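Local atomic coordinates of extracellular solute-binding protein (Bordetella parapertussis, PDB entry 3PU5), a protein that probably captures a small solute, perhaps a polyamine, outside the cytoplasmic membrane and delivers it to a transporter, as periplasmic binding proteins of its family do. Residues A[131-136]-A[178-183]; A[127-132]-A[157-162]; A[120-125]-A[207-212]; A[188-193]-A[199-204]; A[172-177]-A[309-314]. One frame throughout, in Å; residues are numbered along the deposited sequence.

Contact 1. Residues A[131-136]-A[178-183]; sequences EFVERT and IATLER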
# COMPACT_ATOMS: atom_id res chain seq x y z
N GLU A 131 1.35 -22.50 1.67
CA GLU A 131 1.67 -23.24 2.89
C GLU A 131 0.79 -22.74 4.04
O GLU A 131 0.21 -23.52 4.79
CB GLU A 131 3.15 -23.07 3.24
CG GLU A 131 3.56 -23.85 4.46
CD GLU A 131 5.02 -23.70 4.80
OE1 GLU A 131 5.78 -23.14 3.98
OE2 GLU A 131 5.42 -24.15 5.90
N PHE A 132 0.69 -21.42 4.18
CA PHE A 132 -0.19 -20.80 5.16
C PHE A 132 -1.62 -21.36 5.07
O PHE A 132 -2.21 -21.76 6.07
CB PHE A 132 -0.21 -19.28 4.95
CG PHE A 132 -1.24 -18.57 5.78
CD1 PHE A 132 -1.31 -18.76 7.15
CD2 PHE A 132 -2.14 -17.69 5.18
CE1 PHE A 132 -2.26 -18.09 7.91
CE2 PHE A 132 -3.09 -17.02 5.94
CZ PHE A 132 -3.15 -17.22 7.31
N VAL A 133 -2.17 -21.38 3.86
CA VAL A 133 -3.52 -21.90 3.65
C VAL A 133 -3.64 -23.39 4.00
O VAL A 133 -4.49 -23.79 4.78
CB VAL A 133 -4.00 -21.67 2.20
CG1 VAL A 133 -5.34 -22.37 1.96
CG2 VAL A 133 -4.10 -20.19 1.89
N GLU A 134 -2.78 -24.21 3.41
CA GLU A 134 -2.92 -25.65 3.54
C GLU A 134 -2.65 -26.12 4.96
O GLU A 134 -3.31 -27.02 5.44
CB GLU A 134 -2.01 -26.38 2.55
CG GLU A 134 -2.32 -26.09 1.09
CD GLU A 134 -3.76 -26.42 0.70
OE1 GLU A 134 -4.38 -27.31 1.32
OE2 GLU A 134 -4.27 -25.77 -0.25
N ARG A 135 -1.68 -25.50 5.63
CA ARG A 135 -1.41 -25.84 7.02
C ARG A 135 -2.55 -25.37 7.94
O ARG A 135 -2.91 -26.05 8.91
CB ARG A 135 -0.04 -25.30 7.47
CG ARG A 135 1.14 -26.08 6.87
CD ARG A 135 2.50 -25.53 7.33
NE ARG A 135 2.74 -25.73 8.76
CZ ARG A 135 3.81 -25.29 9.41
NH1 ARG A 135 4.75 -24.61 8.76
NH2 ARG A 135 3.95 -25.52 10.71
N THR A 136 -3.14 -24.22 7.63
CA THR A 136 -4.31 -23.77 8.38
C THR A 136 -5.45 -24.79 8.28
O THR A 136 -6.02 -25.22 9.28
CB THR A 136 -4.82 -22.41 7.89
OG1 THR A 136 -3.84 -21.41 8.17
CG2 THR A 136 -6.14 -22.04 8.57
N ILE A 178 -12.97 -16.88 -2.37
CA ILE A 178 -13.87 -17.16 -1.27
C ILE A 178 -13.85 -18.64 -0.85
O ILE A 178 -13.90 -18.97 0.34
CB ILE A 178 -15.30 -16.71 -1.60
CG1 ILE A 178 -15.37 -15.17 -1.66
CG2 ILE A 178 -16.30 -17.26 -0.60
CD1 ILE A 178 -15.23 -14.48 -0.31
N ALA A 179 -13.79 -19.53 -1.84
CA ALA A 179 -13.73 -20.96 -1.56
C ALA A 179 -12.49 -21.32 -0.74
O ALA A 179 -12.55 -22.19 0.12
CB ALA A 179 -13.76 -21.76 -2.86
N THR A 180 -11.36 -20.66 -1.01
CA THR A 180 -10.14 -20.88 -0.25
C THR A 180 -10.34 -20.47 1.20
O THR A 180 -10.06 -21.24 2.12
CB THR A 180 -8.95 -20.09 -0.84
OG1 THR A 180 -8.68 -20.56 -2.17
CG2 THR A 180 -7.70 -20.28 -0.01
N LEU A 181 -10.83 -19.26 1.41
CA LEU A 181 -11.05 -18.75 2.76
C LEU A 181 -12.08 -19.59 3.50
O LEU A 181 -11.99 -19.80 4.72
CB LEU A 181 -11.48 -17.29 2.71
CG LEU A 181 -11.71 -16.61 4.06
CD1 LEU A 181 -10.41 -16.57 4.87
CD2 LEU A 181 -12.25 -15.21 3.83
N GLU A 182 -13.06 -20.09 2.76
CA GLU A 182 -14.10 -20.91 3.35
C GLU A 182 -13.50 -22.19 3.94
O GLU A 182 -13.96 -22.68 4.96
CB GLU A 182 -15.17 -21.26 2.31
CG GLU A 182 -16.37 -21.98 2.89
CD GLU A 182 -17.53 -22.06 1.92
OE1 GLU A 182 -17.29 -21.99 0.70
OE2 GLU A 182 -18.68 -22.20 2.39
N ARG A 183 -12.46 -22.71 3.29
CA ARG A 183 -11.71 -23.86 3.81
C ARG A 183 -11.00 -23.53 5.13
O ARG A 183 -10.84 -24.38 6.00
CB ARG A 183 -10.67 -24.32 2.78
CG ARG A 183 -11.25 -24.92 1.48
CD ARG A 183 -10.17 -25.14 0.43
NE ARG A 183 -9.20 -26.12 0.90
CZ ARG A 183 -7.89 -26.05 0.67
NH1 ARG A 183 -7.37 -25.03 -0.01
NH2 ARG A 183 -7.10 -27.00 1.15

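Contact 2. Residues A[127-132]-A[157-162]; sequences KSWKEF and AEVLSM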
# COMPACT_ATOMS: atom_id res chain seq x y z
N LYS A 127 6.51 -20.45 4.40
CA LYS A 127 7.27 -19.78 3.35
C LYS A 127 6.40 -19.19 2.26
O LYS A 127 6.87 -18.37 1.45
CB LYS A 127 8.27 -20.74 2.71
CG LYS A 127 9.45 -21.11 3.60
CD LYS A 127 10.28 -22.21 2.95
CE LYS A 127 11.64 -22.36 3.63
NZ LYS A 127 12.48 -23.36 2.90
N SER A 128 5.14 -19.60 2.22
CA SER A 128 4.24 -19.20 1.14
C SER A 128 2.80 -19.04 1.61
O SER A 128 2.42 -19.56 2.66
CB SER A 128 4.29 -20.24 0.02
OG SER A 128 3.70 -21.45 0.45
N TRP A 129 2.02 -18.31 0.81
CA TRP A 129 0.58 -18.20 1.03
C TRP A 129 -0.06 -19.59 0.97
O TRP A 129 -1.00 -19.90 1.71
CB TRP A 129 -0.06 -17.35 -0.07
CG TRP A 129 0.27 -15.88 0.00
CD1 TRP A 129 1.05 -15.15 -0.87
CD2 TRP A 129 -0.18 -14.95 0.99
NE1 TRP A 129 1.10 -13.83 -0.48
CE2 TRP A 129 0.36 -13.69 0.67
CE3 TRP A 129 -0.99 -15.07 2.13
CZ2 TRP A 129 0.11 -12.55 1.45
CZ3 TRP A 129 -1.23 -13.95 2.90
CH2 TRP A 129 -0.68 -12.70 2.55
N LYS A 130 0.43 -20.40 0.05
CA LYS A 130 -0.10 -21.75 -0.14
C LYS A 130 0.15 -22.59 1.11
O LYS A 130 -0.75 -23.31 1.58
CB LYS A 130 0.54 -22.40 -1.38
CG LYS A 130 0.05 -23.80 -1.69
CD LYS A 130 0.61 -24.29 -3.02
CE LYS A 130 0.09 -23.45 -4.19
NZ LYS A 130 1.02 -23.44 -5.37
N GLU A 131 1.35 -22.50 1.67
CA GLU A 131 1.67 -23.24 2.89
C GLU A 131 0.79 -22.74 4.04
O GLU A 131 0.21 -23.52 4.79
CB GLU A 131 3.15 -23.07 3.24
CG GLU A 131 3.56 -23.85 4.46
CD GLU A 131 5.02 -23.70 4.80
OE1 GLU A 131 5.78 -23.14 3.98
OE2 GLU A 131 5.42 -24.15 5.90
N PHE A 132 0.69 -21.42 4.18
CA PHE A 132 -0.19 -20.80 5.16
C PHE A 132 -1.62 -21.36 5.07
O PHE A 132 -2.21 -21.76 6.07
CB PHE A 132 -0.21 -19.28 4.95
CG PHE A 132 -1.24 -18.57 5.78
CD1 PHE A 132 -1.31 -18.76 7.15
CD2 PHE A 132 -2.14 -17.69 5.18
CE1 PHE A 132 -2.26 -18.09 7.91
CE2 PHE A 132 -3.09 -17.02 5.94
CZ PHE A 132 -3.15 -17.22 7.31
N ALA A 157 -9.58 -7.47 0.28
CA ALA A 157 -9.80 -7.78 -1.13
C ALA A 157 -8.50 -8.20 -1.80
O ALA A 157 -8.49 -9.11 -2.62
CB ALA A 157 -10.42 -6.59 -1.86
N GLU A 158 -7.41 -7.53 -1.43
CA GLU A 158 -6.10 -7.80 -2.02
C GLU A 158 -5.58 -9.20 -1.70
O GLU A 158 -5.12 -9.92 -2.58
CB GLU A 158 -5.07 -6.74 -1.57
CG GLU A 158 -5.16 -5.38 -2.30
CD GLU A 158 -6.29 -4.47 -1.81
OE1 GLU A 158 -7.11 -4.91 -0.97
OE2 GLU A 158 -6.37 -3.31 -2.28
N VAL A 159 -5.63 -9.58 -0.42
CA VAL A 159 -5.18 -10.91 -0.02
C VAL A 159 -6.00 -11.99 -0.73
O VAL A 159 -5.45 -12.95 -1.26
CB VAL A 159 -5.25 -11.10 1.51
CG1 VAL A 159 -4.73 -12.49 1.90
CG2 VAL A 159 -4.41 -10.03 2.18
N LEU A 160 -7.33 -11.83 -0.73
CA LEU A 160 -8.20 -12.78 -1.43
C LEU A 160 -7.86 -12.89 -2.92
O LEU A 160 -7.89 -13.98 -3.49
CB LEU A 160 -9.67 -12.39 -1.25
CG LEU A 160 -10.27 -12.61 0.15
CD1 LEU A 160 -11.56 -11.83 0.32
CD2 LEU A 160 -10.49 -14.11 0.41
N SER A 161 -7.52 -11.76 -3.54
CA SER A 161 -7.09 -11.77 -4.94
C SER A 161 -5.92 -12.73 -5.16
O SER A 161 -5.86 -13.42 -6.19
CB SER A 161 -6.70 -10.37 -5.41
OG SER A 161 -7.86 -9.61 -5.68
N MSE A 162 -4.98 -12.76 -4.22
CA MSE A 162 -3.86 -13.69 -4.30
C MSE A 162 -4.35 -15.12 -4.23
O MSE A 162 -3.79 -16.01 -4.88
CB MSE A 162 -2.85 -13.48 -3.17
CG MSE A 162 -1.87 -12.35 -3.38
SE MSE A 162 -0.48 -12.70 -4.73
CE MSE A 162 -0.59 -14.61 -4.80

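Contact 3. Residues A[120-125]-A[207-212]; sequences DKIQGG and GAIGPG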
# COMPACT_ATOMS: atom_id res chain seq x y z
N ASP A 120 7.44 -18.72 18.44
CA ASP A 120 7.30 -19.64 19.57
C ASP A 120 6.06 -20.52 19.45
O ASP A 120 5.87 -21.45 20.23
CB ASP A 120 7.36 -18.90 20.92
CG ASP A 120 6.09 -18.13 21.23
OD1 ASP A 120 6.01 -17.58 22.36
OD2 ASP A 120 5.17 -18.07 20.39
N LYS A 121 5.24 -20.24 18.45
CA LYS A 121 4.07 -21.06 18.19
C LYS A 121 4.27 -21.86 16.91
O LYS A 121 3.73 -22.96 16.75
CB LYS A 121 2.83 -20.19 18.09
CG LYS A 121 2.16 -19.95 19.45
CD LYS A 121 0.95 -20.87 19.60
CE LYS A 121 0.82 -21.45 21.01
NZ LYS A 121 1.59 -22.73 21.16
N ILE A 122 5.07 -21.30 16.01
CA ILE A 122 5.30 -21.88 14.69
C ILE A 122 6.78 -21.74 14.34
O ILE A 122 7.20 -20.74 13.75
CB ILE A 122 4.44 -21.18 13.64
CG1 ILE A 122 3.00 -21.06 14.16
CG2 ILE A 122 4.49 -21.92 12.32
CD1 ILE A 122 2.07 -20.37 13.20
N GLN A 123 7.57 -22.73 14.73
CA GLN A 123 9.01 -22.62 14.51
C GLN A 123 9.32 -22.62 13.01
O GLN A 123 8.95 -23.54 12.28
CB GLN A 123 9.77 -23.73 15.22
CG GLN A 123 11.27 -23.51 15.20
CD GLN A 123 12.06 -24.71 15.70
OE1 GLN A 123 13.28 -24.76 15.55
NE2 GLN A 123 11.35 -25.68 16.28
N GLY A 124 10.00 -21.57 12.57
CA GLY A 124 10.34 -21.44 11.17
C GLY A 124 9.22 -20.87 10.32
O GLY A 124 9.41 -20.59 9.14
N GLY A 125 8.06 -20.69 10.93
CA GLY A 125 6.93 -20.09 10.25
C GLY A 125 6.52 -20.89 9.03
O GLY A 125 6.53 -22.12 9.04
N GLY A 207 -3.29 -14.60 18.90
CA GLY A 207 -3.15 -15.15 17.56
C GLY A 207 -1.77 -15.73 17.34
O GLY A 207 -0.80 -15.32 17.98
N ALA A 208 -1.67 -16.71 16.43
CA ALA A 208 -0.39 -17.34 16.14
C ALA A 208 0.15 -16.93 14.78
O ALA A 208 1.36 -16.85 14.58
CB ALA A 208 -0.51 -18.87 16.23
N ILE A 209 -0.76 -16.66 13.84
CA ILE A 209 -0.38 -16.39 12.46
C ILE A 209 -1.54 -15.78 11.68
O ILE A 209 -2.70 -16.01 12.00
CB ILE A 209 0.09 -17.71 11.79
CG1 ILE A 209 0.69 -17.46 10.40
CG2 ILE A 209 -1.05 -18.73 11.74
CD1 ILE A 209 1.48 -18.65 9.89
N GLY A 210 -1.22 -15.01 10.65
CA GLY A 210 -2.24 -14.41 9.81
C GLY A 210 -1.58 -13.33 8.97
O GLY A 210 -0.39 -13.08 9.14
N PRO A 211 -2.35 -12.71 8.06
CA PRO A 211 -1.76 -11.66 7.21
C PRO A 211 -1.38 -10.42 8.02
O PRO A 211 -2.10 -10.03 8.94
CB PRO A 211 -2.89 -11.34 6.22
CG PRO A 211 -3.78 -12.60 6.23
CD PRO A 211 -3.73 -13.04 7.67
N GLY A 212 -0.24 -9.82 7.68
CA GLY A 212 0.25 -8.64 8.37
C GLY A 212 1.16 -7.82 7.47
O GLY A 212 1.66 -8.31 6.45

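Contact 4. Residues A[188-193]-A[199-204]; sequences IFKFFT and VVLLTS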
# COMPACT_ATOMS: atom_id res chain seq x y z
N ILE A 188 -10.19 -19.80 11.94
CA ILE A 188 -10.03 -18.36 12.12
C ILE A 188 -10.84 -17.88 13.31
O ILE A 188 -12.06 -18.06 13.36
CB ILE A 188 -10.42 -17.60 10.83
CG1 ILE A 188 -9.39 -17.87 9.74
CG2 ILE A 188 -10.53 -16.09 11.09
CD1 ILE A 188 -9.86 -17.56 8.32
N PHE A 189 -10.16 -17.28 14.29
CA PHE A 189 -10.82 -16.82 15.49
C PHE A 189 -11.21 -15.34 15.41
O PHE A 189 -12.02 -14.85 16.21
CB PHE A 189 -9.94 -17.08 16.73
CG PHE A 189 -8.77 -16.15 16.85
CD1 PHE A 189 -7.56 -16.46 16.25
CD2 PHE A 189 -8.86 -14.97 17.58
CE1 PHE A 189 -6.48 -15.61 16.35
CE2 PHE A 189 -7.78 -14.12 17.69
CZ PHE A 189 -6.58 -14.44 17.07
N LYS A 190 -10.65 -14.62 14.44
CA LYS A 190 -10.91 -13.19 14.34
C LYS A 190 -10.70 -12.67 12.93
O LYS A 190 -9.65 -12.92 12.31
CB LYS A 190 -10.04 -12.42 15.33
CG LYS A 190 -10.18 -10.90 15.25
CD LYS A 190 -11.57 -10.45 15.69
CE LYS A 190 -11.58 -8.97 15.99
NZ LYS A 190 -12.96 -8.42 16.19
N PHE A 191 -11.70 -11.98 12.41
CA PHE A 191 -11.56 -11.21 11.19
C PHE A 191 -11.31 -9.77 11.62
O PHE A 191 -12.23 -9.09 12.07
CB PHE A 191 -12.80 -11.34 10.32
CG PHE A 191 -12.94 -12.69 9.66
CD1 PHE A 191 -13.79 -13.65 10.18
CD2 PHE A 191 -12.20 -13.00 8.52
CE1 PHE A 191 -13.91 -14.90 9.57
CE2 PHE A 191 -12.32 -14.23 7.91
CZ PHE A 191 -13.17 -15.19 8.44
N PHE A 192 -10.07 -9.33 11.50
CA PHE A 192 -9.67 -8.08 12.12
C PHE A 192 -10.05 -6.85 11.31
O PHE A 192 -10.20 -6.93 10.09
CB PHE A 192 -8.17 -8.09 12.46
CG PHE A 192 -7.26 -8.11 11.26
CD1 PHE A 192 -6.91 -6.93 10.63
CD2 PHE A 192 -6.73 -9.31 10.79
CE1 PHE A 192 -6.06 -6.95 9.52
CE2 PHE A 192 -5.89 -9.33 9.70
CZ PHE A 192 -5.55 -8.15 9.06
N THR A 193 -10.20 -5.73 11.99
CA THR A 193 -10.79 -4.55 11.39
C THR A 193 -9.86 -3.33 11.38
O THR A 193 -10.24 -2.27 10.90
CB THR A 193 -12.07 -4.14 12.14
OG1 THR A 193 -11.75 -3.89 13.51
CG2 THR A 193 -13.12 -5.24 12.07
N VAL A 199 -0.36 -7.10 14.73
CA VAL A 199 0.69 -6.99 15.73
C VAL A 199 0.13 -7.24 17.15
O VAL A 199 0.69 -8.04 17.92
CB VAL A 199 1.43 -5.65 15.62
CG1 VAL A 199 2.11 -5.27 16.93
CG2 VAL A 199 2.45 -5.72 14.48
N VAL A 200 -0.99 -6.60 17.47
CA VAL A 200 -1.64 -6.78 18.77
C VAL A 200 -2.06 -8.23 19.01
O VAL A 200 -1.79 -8.80 20.07
CB VAL A 200 -2.86 -5.87 18.92
CG1 VAL A 200 -3.68 -6.27 20.14
CG2 VAL A 200 -2.43 -4.41 19.01
N LEU A 201 -2.72 -8.83 18.03
CA LEU A 201 -3.16 -10.22 18.16
C LEU A 201 -1.96 -11.14 18.39
O LEU A 201 -2.01 -12.03 19.24
CB LEU A 201 -3.95 -10.66 16.92
CG LEU A 201 -5.31 -10.00 16.71
CD1 LEU A 201 -5.86 -10.27 15.30
CD2 LEU A 201 -6.30 -10.44 17.78
N LEU A 202 -0.89 -10.92 17.63
CA LEU A 202 0.32 -11.73 17.77
C LEU A 202 1.02 -11.51 19.11
O LEU A 202 1.37 -12.47 19.79
CB LEU A 202 1.31 -11.47 16.62
CG LEU A 202 0.84 -12.00 15.26
CD1 LEU A 202 1.76 -11.52 14.15
CD2 LEU A 202 0.71 -13.52 15.26
N THR A 203 1.22 -10.24 19.48
CA THR A 203 1.97 -9.90 20.70
C THR A 203 1.20 -10.18 22.00
O THR A 203 1.81 -10.38 23.05
CB THR A 203 2.46 -8.44 20.71
OG1 THR A 203 1.34 -7.55 20.66
CG2 THR A 203 3.38 -8.17 19.53
N SER A 204 -0.12 -10.20 21.92
CA SER A 204 -0.96 -10.51 23.07
C SER A 204 -0.94 -12.00 23.34
O SER A 204 -1.29 -12.45 24.43
CB SER A 204 -2.40 -10.06 22.83
OG SER A 204 -3.05 -10.87 21.86

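Contact 5. Residues A[172-177]-A[309-314]; sequences GDIEAS and IKNMSA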
# COMPACT_ATOMS: atom_id res chain seq x y z
N GLY A 172 -9.13 -12.06 -10.45
CA GLY A 172 -10.56 -11.82 -10.53
C GLY A 172 -11.45 -13.02 -10.24
O GLY A 172 -12.68 -12.93 -10.38
N ASP A 173 -10.84 -14.13 -9.84
CA ASP A 173 -11.60 -15.35 -9.56
C ASP A 173 -12.09 -15.31 -8.12
O ASP A 173 -11.46 -15.87 -7.22
CB ASP A 173 -10.74 -16.59 -9.80
CG ASP A 173 -11.55 -17.88 -9.85
OD1 ASP A 173 -12.72 -17.88 -9.42
OD2 ASP A 173 -11.00 -18.90 -10.32
N ILE A 174 -13.22 -14.64 -7.90
CA ILE A 174 -13.70 -14.42 -6.55
C ILE A 174 -14.27 -15.69 -5.92
O ILE A 174 -14.22 -15.86 -4.70
CB ILE A 174 -14.72 -13.27 -6.48
CG1 ILE A 174 -15.94 -13.58 -7.34
CG2 ILE A 174 -14.08 -11.96 -6.91
CD1 ILE A 174 -17.05 -12.55 -7.19
N GLU A 175 -14.81 -16.59 -6.75
CA GLU A 175 -15.31 -17.87 -6.25
C GLU A 175 -14.17 -18.66 -5.62
O GLU A 175 -14.29 -19.14 -4.49
CB GLU A 175 -15.92 -18.69 -7.38
CG GLU A 175 -17.27 -18.16 -7.86
CD GLU A 175 -18.43 -18.63 -6.99
OE1 GLU A 175 -18.19 -19.41 -6.04
OE2 GLU A 175 -19.58 -18.22 -7.28
N ALA A 176 -13.08 -18.79 -6.36
CA ALA A 176 -11.90 -19.50 -5.87
C ALA A 176 -11.34 -18.83 -4.62
O ALA A 176 -10.97 -19.50 -3.65
CB ALA A 176 -10.83 -19.59 -6.97
N SER A 177 -11.27 -17.50 -4.65
CA SER A 177 -10.83 -16.71 -3.50
C SER A 177 -11.65 -17.00 -2.25
O SER A 177 -11.10 -17.33 -1.20
CB SER A 177 -10.92 -15.22 -3.81
OG SER A 177 -10.00 -14.86 -4.82
N ILE A 309 -12.16 -2.55 -7.70
CA ILE A 309 -13.38 -1.74 -7.62
C ILE A 309 -14.55 -2.45 -8.28
O ILE A 309 -15.67 -2.49 -7.75
CB ILE A 309 -13.15 -0.37 -8.29
CG1 ILE A 309 -12.11 0.44 -7.50
CG2 ILE A 309 -14.47 0.42 -8.40
CD1 ILE A 309 -11.78 1.79 -8.11
N LYS A 310 -14.29 -3.02 -9.45
CA LYS A 310 -15.35 -3.65 -10.23
C LYS A 310 -15.91 -4.89 -9.54
O LYS A 310 -17.11 -5.16 -9.63
CB LYS A 310 -14.83 -4.02 -11.63
CG LYS A 310 -15.87 -4.75 -12.48
CD LYS A 310 -15.36 -5.04 -13.90
CE LYS A 310 -14.50 -6.30 -13.96
NZ LYS A 310 -14.10 -6.63 -15.36
N ASN A 311 -15.05 -5.63 -8.85
CA ASN A 311 -15.46 -6.91 -8.27
C ASN A 311 -15.93 -6.82 -6.83
O ASN A 311 -16.42 -7.80 -6.28
CB ASN A 311 -14.32 -7.93 -8.39
CG ASN A 311 -14.12 -8.43 -9.81
OD1 ASN A 311 -13.18 -9.16 -10.11
ND2 ASN A 311 -15.02 -8.03 -10.70
N MSE A 312 -15.79 -5.65 -6.21
CA MSE A 312 -16.03 -5.51 -4.78
C MSE A 312 -17.44 -5.94 -4.37
O MSE A 312 -17.61 -6.70 -3.42
CB MSE A 312 -15.73 -4.08 -4.31
CG MSE A 312 -15.66 -3.92 -2.78
SE MSE A 312 -14.40 -5.16 -1.89
CE MSE A 312 -13.95 -4.07 -0.31
N SER A 313 -18.46 -5.45 -5.08
CA SER A 313 -19.85 -5.81 -4.77
C SER A 313 -20.09 -7.32 -4.77
O SER A 313 -20.58 -7.87 -3.79
CB SER A 313 -20.82 -5.11 -5.73
OG SER A 313 -20.62 -3.71 -5.67
N ALA A 314 -19.74 -7.98 -5.86
CA ALA A 314 -19.89 -9.43 -5.95
C ALA A 314 -19.07 -10.15 -4.88
O ALA A 314 -19.55 -11.10 -4.27
CB ALA A 314 -19.50 -9.92 -7.33

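Contact 1. Residues A[131-136]-A[178-183]
The carboxylate of Glu134 lies at the edge of the Arg183 guanidinium, near its plane, while a methyl of Val133 lies obliquely to the same guanidinium. This salt bridge joins two helices, 129-138 and 174-184, within a fold of the periplasmic binding protein class. The axes of the two short segments approach to 10.1 Å and their directions differ by 43°. Arg183 grips end-on: NH2 gives to Glu134 OE1 at 2.7 Å and NH1 to Glu134 OE2 at 3.2 Å, each oxygen being met on its syn side but tilted out of the carboxylate plane. The two planes are 30° apart, and the further bond from NH2 to OE2 is weak.

Glu134 starts out from the far side of its helix, and the bend at chi2 (-57°) swings the carboxylate back to the arginine. Tyr167 OH also bonds OE2, so a residue of helix 156-167 helps to position the acid and probably steadies its negative charge. Beneath the ion pair the contact turns apolar and buried. Val133 and Thr180 cross at about a right angle, with Phe163 and Tyr167 packed against both. Thr180 OG1 bonds back to Ala176 O, a turn of the side chain that presents the methyl instead: Thr180 CG2 lies 3.7 Å from Val133 CG1.

Contact 2. Residues A[127-132]-A[157-162]
Trp129 crosses to Val159 and Met162 from the first turn of a helix whose start is tied down by short polar bonds. Glu131 N gives its hydrogen to Ser128 OG at 2.8 Å, the N-cap bond of helix 129-138, and Glu131 OE1 folds back to accept from Lys127 N, also at 2.8 Å, the donor standing above the carboxylate plane. Glu235 adds a second clamp, its two oxygens accepting from Trp129 N and Lys130 N. From this fixed backbone the indole points into the protein, where NE1 is satisfied by Gly236 O.

Across the contact the interaction is wholly apolar. Val159 brings up a single methyl, CG1, which sits 3.9 Å from Trp129 CZ3 and only slightly farther from CH2, so it meets the CZ3-CH2 side of the six-membered ring obliquely. With CG1 anti to the backbone N (chi1 -178°), the valine turns this methyl, not CG2, to the indole, which it meets at about a right angle. At the other end of the indole comes Met162, a selenomethionine: its CE is 4.3 Å from Trp129 CD1. Its SE stands 5.3 Å from the centroid of the five-membered ring, 43° off the normal, a Met-aromatic contact of oblique geometry. Val159 and Met162, three residues apart on helix 156-167, thus take the two ends of one indole.

The tryptophan is wedged between helix 156-167 and the antiparallel sheet: Val113 and Ile115 of strand 111-117 and Val238 of strand 238-246 touch it, and Val113 and Val238 also meet Val159 and Met162 respectively.

Contact 3. Residues A[120-125]-A[207-212]
Ile122 and Ile209 make the tight, buried half of this contact, while Lys121 over Ala208 makes the looser half at the surface. The terminal methyl of Ile122 does the work: CD1 comes to 3.6 Å from Ile209 CB and to 3.8 Å from both Ile209 CG2 and Ile209 CD1, so it nestles into the fork of the branched side chain, the two isoleucines crossing at about a right angle. Ile122 is stretched out to get there, with chi2 at 180° carrying CD1 straight away from its own backbone. The same methyl lies 3.8 Å from Ala208 O, a plain van der Waals touch. Phe141 packs on both isoleucines, and Phe132 of helix 129-138 also meets Ile209.

Ile122 opens a type II beta turn that ends at Gly125, closed by a bond from Gly125 N to Ile122 O at 2.9 Å. The turn lies in the loop between strand 111-117 and helix 129-138, and its first residue, Ile122, reaches the start of strand 209-213, which pairs antiparallel with strand 111-117. Gly124 sits at phi 83°, as the third position of such a turn commonly does.

Toward solvent the fit slackens. Lys121 offers its CB to Ala208 CB at 4.0 Å, and its chain then bends repeatedly so that the ammonium end leads away from the strand. Gln144 touches both Lys121 and Ala208, and Ala208 bonds through its backbone to Gln144 and Arg118.

Contact 4. Residues A[188-193]-A[199-204]
Leu201 reaches from helix 197-204 to Phe189, Lys190 and Phe192 of strand 188-192, one side chain serving the whole contact. Along the helix, Val199 comes first; its carbonyl oxygen serves the helix itself, accepting from Thr203 N and, at 2.9 Å, from Thr203 OG1, which lies above the carbonyl plane. At Leu201 the two methyls divide the work. CD2 meets the edge of the Phe189 ring, 4.0 Å from CE2 and close to the ring plane, while CD1 lies 4.3 Å from Phe192 CB and 4.4 Å from Lys190 CG. The phenylalanine and the leucine slide past each other in opposite directions, and Glu206 touches both.

Leu202 follows, facing Phe146 of strand 145-148, the parallel partner of strand 188-192; its O accepts from Arg118. The helix that follows strand 188-192 thus packs on this parallel pair, as in the alpha/beta domains of periplasmic binding proteins, its segment axis 11.3 Å from that of 188-192 and 152° from it in direction. With no hydrogen bond across, the contact rests on van der Waals packing of carbon against carbon, and even the lysine contributes its aliphatic stem while its charged end leads away.

Contact 5. Residues A[172-177]-A[309-314]
Ile174 and Ala314 make the closest touch here, with Ile174 CD1 3.6 Å from Ala314 CB and also up against the alanine's carbonyl carbon. The other branch of the isoleucine, CG2, faces Asn311 CB at 4.3 Å. One side chain therefore bridges two residues a single helical turn apart, the methyl of one and the stem of the other. Beside it Asn311 turns OD1 to the backbone of Gly172, 3.8 Å from its CA, a van der Waals approach and no hydrogen bond. All of this lies near the surface, with none of the touching residues fully buried.

Behind Ile174 stands the start of its helix. Its CG1 sits between the backbone N and the carbonyl carbon (chi1 60°), and chi2 of 173° then extends CD1 toward the alanine. The preceding residue, Asp173, is the N-cap: OD1 accepts from Ala176 N at 3.2 Å, met from well above the carboxylate plane, while OD2 takes a bond from Ser169 N. Asp173 is also the centre of an inverse gamma turn, closed by a weak bond from Ile174 N to Gly172 O, which probably helps to set how Gly172 approaches the asparagine. Farther along, Ile174 also packs on Leu315 and Leu318, and Glu175 pairs with Arg322.

On the opposing side, helix 305-322 is kinked here, the N of Ser313 and Ala314 lacking the usual bond to the turn before. The arrangement is that of a capped helix start docked by its first residue on a long C-terminal helix.

From the N terminus, residues 120-125 open a long loop, which contact 3 closes on strand 209-213. Contacts 1, 2 and 4 all nest inside it. Contacts 1 and 2 share helix 129-138 and lead from it to helices 174-184 and 156-167, which touch through Leu181 and Leu160. Contact 4 is a short local closure, in series after both, and joins contact 3 through the probable hydrogen bond from Gly207 N to Leu201 O. Contact 5 begins on helix 174-184 and closes only at helix 305-322, so it crosses contacts 1 and 3, encloses contact 4 and brings the C-terminal helix onto this group.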